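Local coordinates for Lin0012 protein (Listeria innocua, PDB 3K17) that probably phosphorylates phosphomevalonate at the expense of ATP, as a GHMP-family kinase of the mevalonate route to isopentenyl diphosphate, at residues P137-S140 and M141-F145; E276-R279 and I280-L284; F178-E181 and W182-R186; N337-K341 and L342-H346. All coordinates share one frame; numbering follows the deposited sequence.

In the fold
From the N terminus the chain meets the four contacts in the order 1, 3, 2, 4. All are local and in series, so none nests in or crosses another. Contact 1 (137-145) ends the loop after helix 119-135 and starts helix 141-156; contact 3 (178-186) starts helix 180-187 after strand 172-176. Their nearest atoms are about 4 Å apart without touching, and side chains of contact 3 pack on helix 141-156. Contact 2 (276-284) lies within helix 267-288, and contact 4 (337-346) turns helix 329-341 into strand 345-346. These last two belong to the C-terminal GHMP region, with centres about 23 Å apart.

Contact 1. Residues P137-S140 and M141-F145; sequences PEIS and MLKKF
S140 accepts the amide of K143 on its side chain: K143 N donates to S140 OG at 3.1 Å with an N-H...O angle of 151°. Its carbonyl starts the helical bonding, since K144 N reaches S140 O at 3.2 Å and 157°, while a second bond from K143 N to the same oxygen is weak. The hydroxyl can turn onto the amide because OG sits between the backbone N and the carbonyl carbon, chi1 67°. These bonds define S140 as the N-cap of helix 141-156, which follows the loop from helix 119-135 in the N-terminal GHMP region. OG is also hemmed in by the K143 chain, whose CG comes to 3.0 Å from S140 OG.

Outside this polar centre, I139 spreads its branches over the roots of two lysines. Its CG1 meets K143 CB at 3.7 Å, and its CG2 lies 3.6 Å from K144 CG, the side chains crossing at a slant in both pairs. K144 CG also passes 3.3 Å from S140 O, so its aliphatic part runs past both the S140 carbonyl and the isoleucine. Both lysines carry their ammonium groups farther on, K143 NZ bonding to M196 O and K144 NZ to N129 OD1. I139 and K144 both rest on M132 of helix 119-135, while M141, a selenomethionine, leans on M168 and Y169.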
loop_
_atom_site.group_PDB
_atom_site.type_symbol
_atom_site.label_atom_id
_atom_site.label_comp_id
_atom_site.label_asym_id
_atom_site.label_seq_id
_atom_site.Cartn_x
_atom_site.Cartn_y
_atom_site.Cartn_z
ATOM N N PRO A 137 24.256 -36.204 -9.425
ATOM C CA PRO A 137 25.117 -36.827 -8.414
ATOM C C PRO A 137 26.630 -36.727 -8.575
ATOM O O PRO A 137 27.360 -36.796 -7.582
ATOM C CB PRO A 137 24.629 -38.277 -8.392
ATOM C CG PRO A 137 24.169 -38.498 -9.797
ATOM C CD PRO A 137 23.431 -37.220 -10.107
ATOM N N GLU A 138 27.108 -36.557 -9.806
ATOM C CA GLU A 138 28.549 -36.473 -10.028
ATOM C C GLU A 138 29.168 -35.158 -9.548
ATOM O O GLU A 138 30.381 -35.081 -9.345
ATOM C CB GLU A 138 28.877 -36.664 -11.514
ATOM C CG GLU A 138 28.279 -35.605 -12.427
ATOM C CD GLU A 138 27.077 -36.113 -13.212
ATOM O OE1 GLU A 138 26.116 -36.625 -12.587
ATOM O OE2 GLU A 138 27.099 -35.994 -14.458
ATOM N N ILE A 139 28.340 -34.133 -9.362
ATOM C CA ILE A 139 28.830 -32.823 -8.932
ATOM C C ILE A 139 29.766 -32.913 -7.729
ATOM O O ILE A 139 29.592 -33.756 -6.856
ATOM C CB ILE A 139 27.653 -31.869 -8.596
ATOM C CG1 ILE A 139 28.171 -30.434 -8.480
ATOM C CG2 ILE A 139 26.965 -32.312 -7.305
ATOM C CD1 ILE A 139 27.094 -29.410 -8.158
ATOM N N SER A 140 30.760 -32.035 -7.688
ATOM C CA SER A 140 31.732 -32.036 -6.599
ATOM C C SER A 140 31.159 -31.448 -5.319
ATOM O O SER A 140 30.217 -30.650 -5.355
ATOM C CB SER A 140 32.962 -31.225 -6.987
ATOM O OG SER A 140 32.629 -29.856 -7.109
HETATM N N MSE A 141 31.740 -31.831 -4.187
HETATM C CA MSE A 141 31.269 -31.315 -2.909
HETATM C C MSE A 141 31.520 -29.816 -2.807
HETATM O O MSE A 141 30.742 -29.089 -2.186
HETATM C CB MSE A 141 31.962 -32.012 -1.741
HETATM C CG MSE A 141 31.390 -31.587 -0.392
HETATM SE SE MSE A 141 32.072 -32.621 1.069
HETATM C CE MSE A 141 31.472 -34.368 0.473
ATOM N N LEU A 142 32.606 -29.351 -3.420
ATOM C CA LEU A 142 32.931 -27.931 -3.373
ATOM C C LEU A 142 31.911 -27.101 -4.148
ATOM O O LEU A 142 31.581 -25.987 -3.748
ATOM C CB LEU A 142 34.333 -27.680 -3.926
ATOM C CG LEU A 142 34.729 -26.212 -4.080
ATOM C CD1 LEU A 142 34.602 -25.492 -2.736
ATOM C CD2 LEU A 142 36.163 -26.125 -4.612
ATOM N N LYS A 143 31.423 -27.630 -5.263
ATOM C CA LYS A 143 30.429 -26.903 -6.037
ATOM C C LYS A 143 29.124 -26.858 -5.229
ATOM O O LYS A 143 28.420 -25.849 -5.236
ATOM C CB LYS A 143 30.199 -27.565 -7.400
ATOM C CG LYS A 143 31.376 -27.432 -8.366
ATOM C CD LYS A 143 31.049 -28.042 -9.733
ATOM C CE LYS A 143 32.260 -28.062 -10.672
ATOM N NZ LYS A 143 32.682 -26.706 -11.125
ATOM N N LYS A 144 28.809 -27.942 -4.529
ATOM C CA LYS A 144 27.600 -27.975 -3.709
ATOM C C LYS A 144 27.728 -26.956 -2.576
ATOM O O LYS A 144 26.758 -26.290 -2.212
ATOM C CB LYS A 144 27.363 -29.385 -3.159
ATOM C CG LYS A 144 27.099 -30.403 -4.265
ATOM C CD LYS A 144 26.535 -31.721 -3.758
ATOM C CE LYS A 144 27.568 -32.523 -2.980
ATOM N NZ LYS A 144 27.000 -33.820 -2.526
ATOM N N PHE A 145 28.929 -26.811 -2.026
ATOM C CA PHE A 145 29.119 -25.836 -0.966
ATOM C C PHE A 145 28.806 -24.448 -1.516
ATOM O O PHE A 145 28.158 -23.645 -0.853
ATOM C CB PHE A 145 30.558 -25.829 -0.449
ATOM C CG PHE A 145 30.891 -24.604 0.344
ATOM C CD1 PHE A 145 30.456 -24.469 1.662
ATOM C CD2 PHE A 145 31.582 -23.548 -0.248
ATOM C CE1 PHE A 145 30.701 -23.299 2.375
ATOM C CE2 PHE A 145 31.830 -22.372 0.464
ATOM C CZ PHE A 145 31.386 -22.251 1.780
#

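Contact 2. Residues E276-R279 and I280-L284; sequences ENRR and ILQEL
Q282 sends the two ends of its amide to two successive arginines one turn back. Its OE1 comes to 3.1 Å from R279 CD, an approach to the aliphatic part of that chain, while its NE2 stands 3.5 Å from R278 NE. Two donors meet in the latter pair, consistent with their sharing E293: one carboxylate oxygen forms a salt bridge with R278 NE and the other accepts from Q282 NE2. The amide is turned 43° from the R278 guanidinium and 74° from that of R279, so it stacks on neither.

The torsions show how the arginines part. R278 is extended from CG to NE, with CG anti to the backbone N (chi1 175°), whereas R279 bends at chi2 and runs alongside Q282. On another side of the helix, I280 CG1 lies 3.1 Å from N277 O, and L281 CB is 3.6 Å from that oxygen.

Regular i to i+4 backbone bonds hold these positions: I280 N donates to E276 O, Q282 N to R278 O, and E283 N to R279 O, the last at 2.9 Å. The whole contact is thus an interior turn of helix 267-288.

Beyond it, R278 and R279 both bridge to E305 of helix 295-306, and R278 also to D302. E276 pairs with R250 of helix 241-264, L284 packs against helix 226-239, and N277, R278 and L281 touch K312 of strand 310-313.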
loop_
_atom_site.group_PDB
_atom_site.type_symbol
_atom_site.label_atom_id
_atom_site.label_comp_id
_atom_site.label_asym_id
_atom_site.label_seq_id
_atom_site.Cartn_x
_atom_site.Cartn_y
_atom_site.Cartn_z
ATOM N N GLU A 276 42.343 -18.475 25.560
ATOM C CA GLU A 276 42.633 -17.182 24.952
ATOM C C GLU A 276 41.489 -16.725 24.052
ATOM O O GLU A 276 41.107 -15.552 24.073
ATOM C CB GLU A 276 43.928 -17.243 24.138
ATOM C CG GLU A 276 45.171 -17.576 24.951
ATOM C CD GLU A 276 46.441 -17.405 24.142
ATOM O OE1 GLU A 276 46.715 -16.265 23.718
ATOM O OE2 GLU A 276 47.162 -18.401 23.921
ATOM N N ASN A 277 40.946 -17.645 23.255
ATOM C CA ASN A 277 39.839 -17.282 22.372
ATOM C C ASN A 277 38.695 -16.790 23.249
ATOM O O ASN A 277 38.078 -15.768 22.967
ATOM C CB ASN A 277 39.368 -18.485 21.545
ATOM C CG ASN A 277 38.601 -18.071 20.295
ATOM O OD1 ASN A 277 38.092 -16.953 20.204
ATOM N ND2 ASN A 277 38.506 -18.978 19.329
ATOM N N ARG A 278 38.421 -17.525 24.321
ATOM C CA ARG A 278 37.357 -17.146 25.240
ATOM C C ARG A 278 37.578 -15.725 25.732
ATOM O O ARG A 278 36.648 -14.927 25.790
ATOM C CB ARG A 278 37.318 -18.083 26.453
ATOM C CG ARG A 278 36.295 -17.650 27.505
ATOM C CD ARG A 278 36.396 -18.438 28.800
ATOM N NE ARG A 278 35.394 -17.974 29.756
ATOM C CZ ARG A 278 35.371 -18.288 31.049
ATOM N NH1 ARG A 278 36.300 -19.079 31.568
ATOM N NH2 ARG A 278 34.417 -17.799 31.831
ATOM N N ARG A 279 38.822 -15.419 26.081
ATOM C CA ARG A 279 39.178 -14.106 26.597
ATOM C C ARG A 279 38.911 -12.959 25.635
ATOM O O ARG A 279 38.279 -11.971 26.012
ATOM C CB ARG A 279 40.652 -14.087 27.021
ATOM C CG ARG A 279 41.017 -15.124 28.089
ATOM C CD ARG A 279 40.110 -15.018 29.307
ATOM N NE ARG A 279 40.563 -15.839 30.432
ATOM C CZ ARG A 279 40.564 -17.170 30.457
ATOM N NH1 ARG A 279 40.135 -17.868 29.413
ATOM N NH2 ARG A 279 40.984 -17.807 31.542
ATOM N N ILE A 280 39.378 -13.079 24.395
ATOM C CA ILE A 280 39.170 -12.003 23.431
ATOM C C ILE A 280 37.692 -11.810 23.103
ATOM O O ILE A 280 37.269 -10.712 22.754
ATOM C CB ILE A 280 39.964 -12.238 22.123
ATOM C CG1 ILE A 280 39.399 -13.434 21.357
ATOM C CG2 ILE A 280 41.435 -12.480 22.453
ATOM C CD1 ILE A 280 40.068 -13.650 20.017
ATOM N N LEU A 281 36.907 -12.877 23.215
ATOM C CA LEU A 281 35.475 -12.776 22.945
ATOM C C LEU A 281 34.825 -12.060 24.122
ATOM O O LEU A 281 33.862 -11.314 23.951
ATOM C CB LEU A 281 34.864 -14.169 22.742
ATOM C CG LEU A 281 35.146 -14.810 21.373
ATOM C CD1 LEU A 281 34.702 -16.260 21.356
ATOM C CD2 LEU A 281 34.433 -14.019 20.290
ATOM N N GLN A 282 35.367 -12.280 25.318
ATOM C CA GLN A 282 34.859 -11.624 26.517
ATOM C C GLN A 282 35.158 -10.137 26.369
ATOM O O GLN A 282 34.320 -9.289 26.669
ATOM C CB GLN A 282 35.567 -12.143 27.775
ATOM C CG GLN A 282 35.332 -13.608 28.112
ATOM C CD GLN A 282 36.018 -14.017 29.409
ATOM O OE1 GLN A 282 37.234 -13.886 29.552
ATOM N NE2 GLN A 282 35.238 -14.513 30.357
ATOM N N GLU A 283 36.366 -9.837 25.901
ATOM C CA GLU A 283 36.809 -8.462 25.703
ATOM C C GLU A 283 35.920 -7.762 24.682
ATOM O O GLU A 283 35.442 -6.649 24.913
ATOM C CB GLU A 283 38.255 -8.445 25.207
ATOM C CG GLU A 283 39.222 -9.221 26.083
ATOM C CD GLU A 283 39.457 -8.562 27.428
ATOM O OE1 GLU A 283 40.074 -9.207 28.305
ATOM O OE2 GLU A 283 39.033 -7.398 27.604
ATOM N N LEU A 284 35.715 -8.421 23.546
ATOM C CA LEU A 284 34.884 -7.876 22.482
ATOM C C LEU A 284 33.493 -7.570 23.019
ATOM O O LEU A 284 32.944 -6.497 22.769
ATOM C CB LEU A 284 34.787 -8.873 21.318
ATOM C CG LEU A 284 33.826 -8.503 20.182
ATOM C CD1 LEU A 284 34.211 -7.154 19.605
ATOM C CD2 LEU A 284 33.861 -9.575 19.098
#

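Contact 3. Residues F178-E181 and W182-R186; sequences FDQE and WVKHR
E181 reaches forward one turn to H185, and its side chain can be followed atom by atom. CB stays close to its own helix, 3.2 Å from W182 N. CG stands above one face of the imidazole, displaced past its CE1-NE2 rim and 3.2 Å from H185 NE2. CD follows at 3.6 Å from H185 CE1, and OE1 remains near that same carbon; the carboxylate and ring planes are only 16° apart. E181 OE2, by contrast, is 4.3 Å from H185 NE2, beyond bonding range. Over the same face of the ring lies E181 O, to which H185 N donates in the regular helical bond at 3.1 Å.

D179 is the N-cap at the start of this helix. W182 N donates to D179 OD1 at 3.0 Å and 156°, coming from above the carboxylate plane, and V183 N donates to D179 O. With CG anti to the backbone N, chi1 -168°, the carboxylate also lies against W182 CB, 3.3 Å from D179 CG. F178, just ahead of the cap, places CD1 3.5 Å from V183 CG2, their side chains crossing at about a right angle.

Helix 180-187 follows strand 172-176 and lies against helix 141-156, where F178 and V183 both touch L153. The W182 ring meets W194 of helix 192-197 and W200, whereas R186 forms a salt bridge with E67 of the second subunit.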
loop_
_atom_site.group_PDB
_atom_site.type_symbol
_atom_site.label_atom_id
_atom_site.label_comp_id
_atom_site.label_asym_id
_atom_site.label_seq_id
_atom_site.Cartn_x
_atom_site.Cartn_y
_atom_site.Cartn_z
ATOM N N PHE A 178 35.584 -17.138 2.222
ATOM C CA PHE A 178 35.854 -16.671 0.870
ATOM C C PHE A 178 35.765 -15.150 0.840
ATOM O O PHE A 178 35.320 -14.528 1.805
ATOM C CB PHE A 178 34.837 -17.282 -0.099
ATOM C CG PHE A 178 33.399 -17.001 0.271
ATOM C CD1 PHE A 178 32.815 -15.772 -0.022
ATOM C CD2 PHE A 178 32.632 -17.970 0.908
ATOM C CE1 PHE A 178 31.476 -15.513 0.316
ATOM C CE2 PHE A 178 31.296 -17.720 1.252
ATOM C CZ PHE A 178 30.720 -16.493 0.955
ATOM N N ASP A 179 36.187 -14.553 -0.269
ATOM C CA ASP A 179 36.153 -13.102 -0.413
ATOM C C ASP A 179 34.708 -12.642 -0.584
ATOM O O ASP A 179 34.162 -12.662 -1.685
ATOM C CB ASP A 179 36.979 -12.675 -1.626
ATOM C CG ASP A 179 37.233 -11.181 -1.656
ATOM O OD1 ASP A 179 36.331 -10.412 -1.261
ATOM O OD2 ASP A 179 38.332 -10.779 -2.087
ATOM N N GLN A 180 34.111 -12.223 0.527
ATOM C CA GLN A 180 32.722 -11.773 0.585
ATOM C C GLN A 180 32.347 -10.695 -0.428
ATOM O O GLN A 180 31.360 -10.826 -1.154
ATOM C CB GLN A 180 32.419 -11.263 1.993
ATOM C CG GLN A 180 32.555 -12.321 3.084
ATOM C CD GLN A 180 31.213 -12.888 3.517
ATOM O OE1 GLN A 180 30.394 -13.260 2.690
ATOM N NE2 GLN A 180 30.991 -12.959 4.823
ATOM N N GLU A 181 33.133 -9.626 -0.455
ATOM C CA GLU A 181 32.891 -8.511 -1.356
ATOM C C GLU A 181 33.011 -8.970 -2.811
ATOM O O GLU A 181 32.251 -8.534 -3.681
ATOM C CB GLU A 181 33.898 -7.399 -1.068
ATOM C CG GLU A 181 33.378 -6.009 -1.342
ATOM C CD GLU A 181 34.425 -4.941 -1.091
ATOM O OE1 GLU A 181 35.490 -4.983 -1.747
ATOM O OE2 GLU A 181 34.182 -4.061 -0.235
ATOM N N TRP A 182 33.968 -9.855 -3.061
ATOM C CA TRP A 182 34.195 -10.390 -4.397
ATOM C C TRP A 182 32.924 -11.087 -4.885
ATOM O O TRP A 182 32.510 -10.917 -6.025
ATOM C CB TRP A 182 35.353 -11.386 -4.353
ATOM C CG TRP A 182 35.746 -11.959 -5.675
ATOM C CD1 TRP A 182 36.658 -11.444 -6.558
ATOM C CD2 TRP A 182 35.272 -13.178 -6.253
ATOM N NE1 TRP A 182 36.783 -12.276 -7.648
ATOM C CE2 TRP A 182 35.944 -13.346 -7.486
ATOM C CE3 TRP A 182 34.345 -14.150 -5.850
ATOM C CZ2 TRP A 182 35.719 -14.449 -8.315
ATOM C CZ3 TRP A 182 34.123 -15.242 -6.672
ATOM C CH2 TRP A 182 34.808 -15.384 -7.893
ATOM N N VAL A 183 32.303 -11.867 -4.002
ATOM C CA VAL A 183 31.086 -12.594 -4.341
ATOM C C VAL A 183 29.875 -11.692 -4.537
ATOM O O VAL A 183 29.203 -11.753 -5.570
ATOM C CB VAL A 183 30.734 -13.633 -3.251
ATOM C CG1 VAL A 183 29.338 -14.200 -3.502
ATOM C CG2 VAL A 183 31.762 -14.764 -3.254
ATOM N N LYS A 184 29.598 -10.859 -3.541
ATOM C CA LYS A 184 28.448 -9.969 -3.593
ATOM C C LYS A 184 28.425 -9.060 -4.813
ATOM O O LYS A 184 27.378 -8.887 -5.430
ATOM C CB LYS A 184 28.376 -9.137 -2.311
ATOM C CG LYS A 184 28.108 -9.979 -1.064
ATOM C CD LYS A 184 28.262 -9.165 0.213
ATOM C CE LYS A 184 28.263 -10.061 1.441
ATOM N NZ LYS A 184 28.329 -9.276 2.706
ATOM N N HIS A 185 29.570 -8.481 -5.165
ATOM C CA HIS A 185 29.637 -7.590 -6.321
ATOM C C HIS A 185 29.272 -8.325 -7.596
ATOM O O HIS A 185 28.515 -7.817 -8.419
ATOM C CB HIS A 185 31.042 -7.004 -6.471
ATOM C CG HIS A 185 31.427 -6.060 -5.375
ATOM N ND1 HIS A 185 32.692 -5.519 -5.271
ATOM C CD2 HIS A 185 30.717 -5.556 -4.340
ATOM C CE1 HIS A 185 32.742 -4.722 -4.218
ATOM N NE2 HIS A 185 31.558 -4.727 -3.635
ATOM N N ARG A 186 29.812 -9.528 -7.747
ATOM C CA ARG A 186 29.571 -10.337 -8.933
ATOM C C ARG A 186 28.166 -10.926 -9.036
ATOM O O ARG A 186 27.746 -11.361 -10.108
ATOM C CB ARG A 186 30.640 -11.429 -9.016
ATOM C CG ARG A 186 31.998 -10.840 -9.395
ATOM C CD ARG A 186 33.177 -11.703 -8.979
ATOM N NE ARG A 186 34.357 -10.864 -8.782
ATOM C CZ ARG A 186 34.941 -10.172 -9.749
ATOM N NH1 ARG A 186 34.459 -10.229 -10.981
ATOM N NH2 ARG A 186 35.988 -9.403 -9.487
#

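Contact 4. Residues N337-K341 and L342-H346; sequences NEWEK and LGIKH
W339 and I344 cross at a slant where the helix gives way to the strand, their CB atoms 3.9 Å apart. I344 CD1 approaches the root of the indole obliquely. With CG anti to the carbonyl carbon (chi1 -75°), the indole is directed toward helix 295-306, where its NE1 donates to L300 O. I344 touches L300 and L296 of that helix too.

E340 and H346 also cross obliquely, with carboxylate and imidazole planes 88° apart. Directly, E340 OE2 lies alongside H346 CB at 3.9 Å, while a water makes the polar link, donating to E340 OE2 at 2.6 Å and accepting from H346 N at 3.0 Å. A second water donates to both E340 O and I344 O. Three residues apart, K341 NZ forms a salt bridge with E338 OE2 at 2.7 Å, on the syn side but tilted out of the carboxylate plane.

The backbone closes the helix. W339 O takes L342 N at 2.8 Å and I344 N at 3.3 Å from opposite faces of its plane, while G343 N donates to E340 O at 3.1 Å. G343 has a phi of 96°, a conformation that glycine, without a CB, adopts without strain. Positive phi with paired bonds into the last turn is the Schellman motif, which here ends helix 329-341 and leads into strand 345-346, next to strand 214-219 and outermost in this chain's antiparallel sheet.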
loop_
_atom_site.group_PDB
_atom_site.type_symbol
_atom_site.label_atom_id
_atom_site.label_comp_id
_atom_site.label_asym_id
_atom_site.label_seq_id
_atom_site.Cartn_x
_atom_site.Cartn_y
_atom_site.Cartn_z
ATOM N N ASN A 337 28.346 -32.991 35.254
ATOM C CA ASN A 337 27.535 -33.002 36.469
ATOM C C ASN A 337 27.410 -31.585 37.028
ATOM O O ASN A 337 26.339 -31.182 37.483
ATOM C CB ASN A 337 28.149 -33.940 37.517
ATOM C CG ASN A 337 27.382 -33.929 38.834
ATOM O OD1 ASN A 337 27.665 -33.126 39.723
ATOM N ND2 ASN A 337 26.394 -34.814 38.958
ATOM N N GLU A 338 28.505 -30.831 36.991
ATOM C CA GLU A 338 28.493 -29.454 37.472
ATOM C C GLU A 338 27.583 -28.596 36.592
ATOM O O GLU A 338 26.824 -27.762 37.096
ATOM C CB GLU A 338 29.907 -28.879 37.473
ATOM C CG GLU A 338 30.792 -29.461 38.558
ATOM C CD GLU A 338 30.154 -29.349 39.933
ATOM O OE1 GLU A 338 29.778 -28.222 40.326
ATOM O OE2 GLU A 338 30.024 -30.386 40.619
ATOM N N TRP A 339 27.660 -28.805 35.278
ATOM C CA TRP A 339 26.824 -28.054 34.345
ATOM C C TRP A 339 25.342 -28.303 34.634
ATOM O O TRP A 339 24.553 -27.368 34.715
ATOM C CB TRP A 339 27.087 -28.476 32.892
ATOM C CG TRP A 339 28.367 -27.986 32.271
ATOM C CD1 TRP A 339 29.275 -27.120 32.810
ATOM C CD2 TRP A 339 28.850 -28.304 30.955
ATOM N NE1 TRP A 339 30.290 -26.875 31.912
ATOM C CE2 TRP A 339 30.053 -27.590 30.766
ATOM C CE3 TRP A 339 28.378 -29.123 29.920
ATOM C CZ2 TRP A 339 30.790 -27.667 29.583
ATOM C CZ3 TRP A 339 29.114 -29.201 28.741
ATOM C CH2 TRP A 339 30.307 -28.476 28.585
ATOM N N GLU A 340 24.977 -29.572 34.783
ATOM C CA GLU A 340 23.587 -29.949 35.002
ATOM C C GLU A 340 22.951 -29.377 36.259
ATOM O O GLU A 340 21.751 -29.102 36.274
ATOM C CB GLU A 340 23.439 -31.468 34.989
ATOM C CG GLU A 340 23.846 -32.101 33.677
ATOM C CD GLU A 340 23.622 -33.596 33.662
ATOM O OE1 GLU A 340 23.999 -34.270 34.643
ATOM O OE2 GLU A 340 23.078 -34.102 32.663
ATOM N N LYS A 341 23.740 -29.201 37.314
ATOM C CA LYS A 341 23.200 -28.636 38.541
ATOM C C LYS A 341 22.916 -27.158 38.312
ATOM O O LYS A 341 22.193 -26.520 39.082
ATOM C CB LYS A 341 24.191 -28.803 39.695
ATOM C CG LYS A 341 24.439 -30.243 40.102
ATOM C CD LYS A 341 25.409 -30.323 41.282
ATOM C CE LYS A 341 26.751 -29.671 40.949
ATOM N NZ LYS A 341 27.754 -29.806 42.053
ATOM N N LEU A 342 23.488 -26.613 37.245
ATOM C CA LEU A 342 23.291 -25.208 36.921
ATOM C C LEU A 342 22.116 -25.014 35.961
ATOM O O LEU A 342 21.770 -23.884 35.616
ATOM C CB LEU A 342 24.572 -24.630 36.311
ATOM C CG LEU A 342 25.796 -24.647 37.236
ATOM C CD1 LEU A 342 27.049 -24.202 36.471
ATOM C CD2 LEU A 342 25.545 -23.725 38.429
ATOM N N GLY A 343 21.502 -26.115 35.531
ATOM C CA GLY A 343 20.377 -26.018 34.615
ATOM C C GLY A 343 20.745 -26.185 33.145
ATOM O O GLY A 343 19.881 -26.117 32.264
ATOM N N ILE A 344 22.032 -26.398 32.883
ATOM C CA ILE A 344 22.532 -26.593 31.523
ATOM C C ILE A 344 22.197 -28.012 31.068
ATOM O O ILE A 344 22.351 -28.960 31.833
ATOM C CB ILE A 344 24.075 -26.384 31.483
ATOM C CG1 ILE A 344 24.401 -24.906 31.724
ATOM C CG2 ILE A 344 24.649 -26.877 30.152
ATOM C CD1 ILE A 344 25.828 -24.667 32.221
ATOM N N LYS A 345 21.710 -28.161 29.839
ATOM C CA LYS A 345 21.387 -29.490 29.335
ATOM C C LYS A 345 22.561 -30.069 28.562
ATOM O O LYS A 345 23.028 -29.480 27.588
ATOM C CB LYS A 345 20.154 -29.473 28.417
ATOM C CG LYS A 345 19.821 -30.852 27.867
ATOM C CD LYS A 345 18.564 -30.881 26.997
ATOM C CE LYS A 345 17.309 -30.622 27.818
ATOM N NZ LYS A 345 17.298 -31.483 29.043
ATOM N N HIS A 346 23.032 -31.226 29.008
ATOM C CA HIS A 346 24.141 -31.905 28.355
ATOM C C HIS A 346 23.644 -32.504 27.041
ATOM O O HIS A 346 22.574 -33.100 27.000
ATOM C CB HIS A 346 24.664 -33.024 29.272
ATOM C CG HIS A 346 25.736 -33.876 28.661
ATOM N ND1 HIS A 346 26.837 -33.347 28.019
ATOM C CD2 HIS A 346 25.915 -35.218 28.667
ATOM C CE1 HIS A 346 27.647 -34.327 27.662
ATOM N NE2 HIS A 346 27.111 -35.473 28.044
HETATM O O HOH W 1 21.537 -32.830 31.050
HETATM O O HOH W 2 20.139 -29.406 34.070
#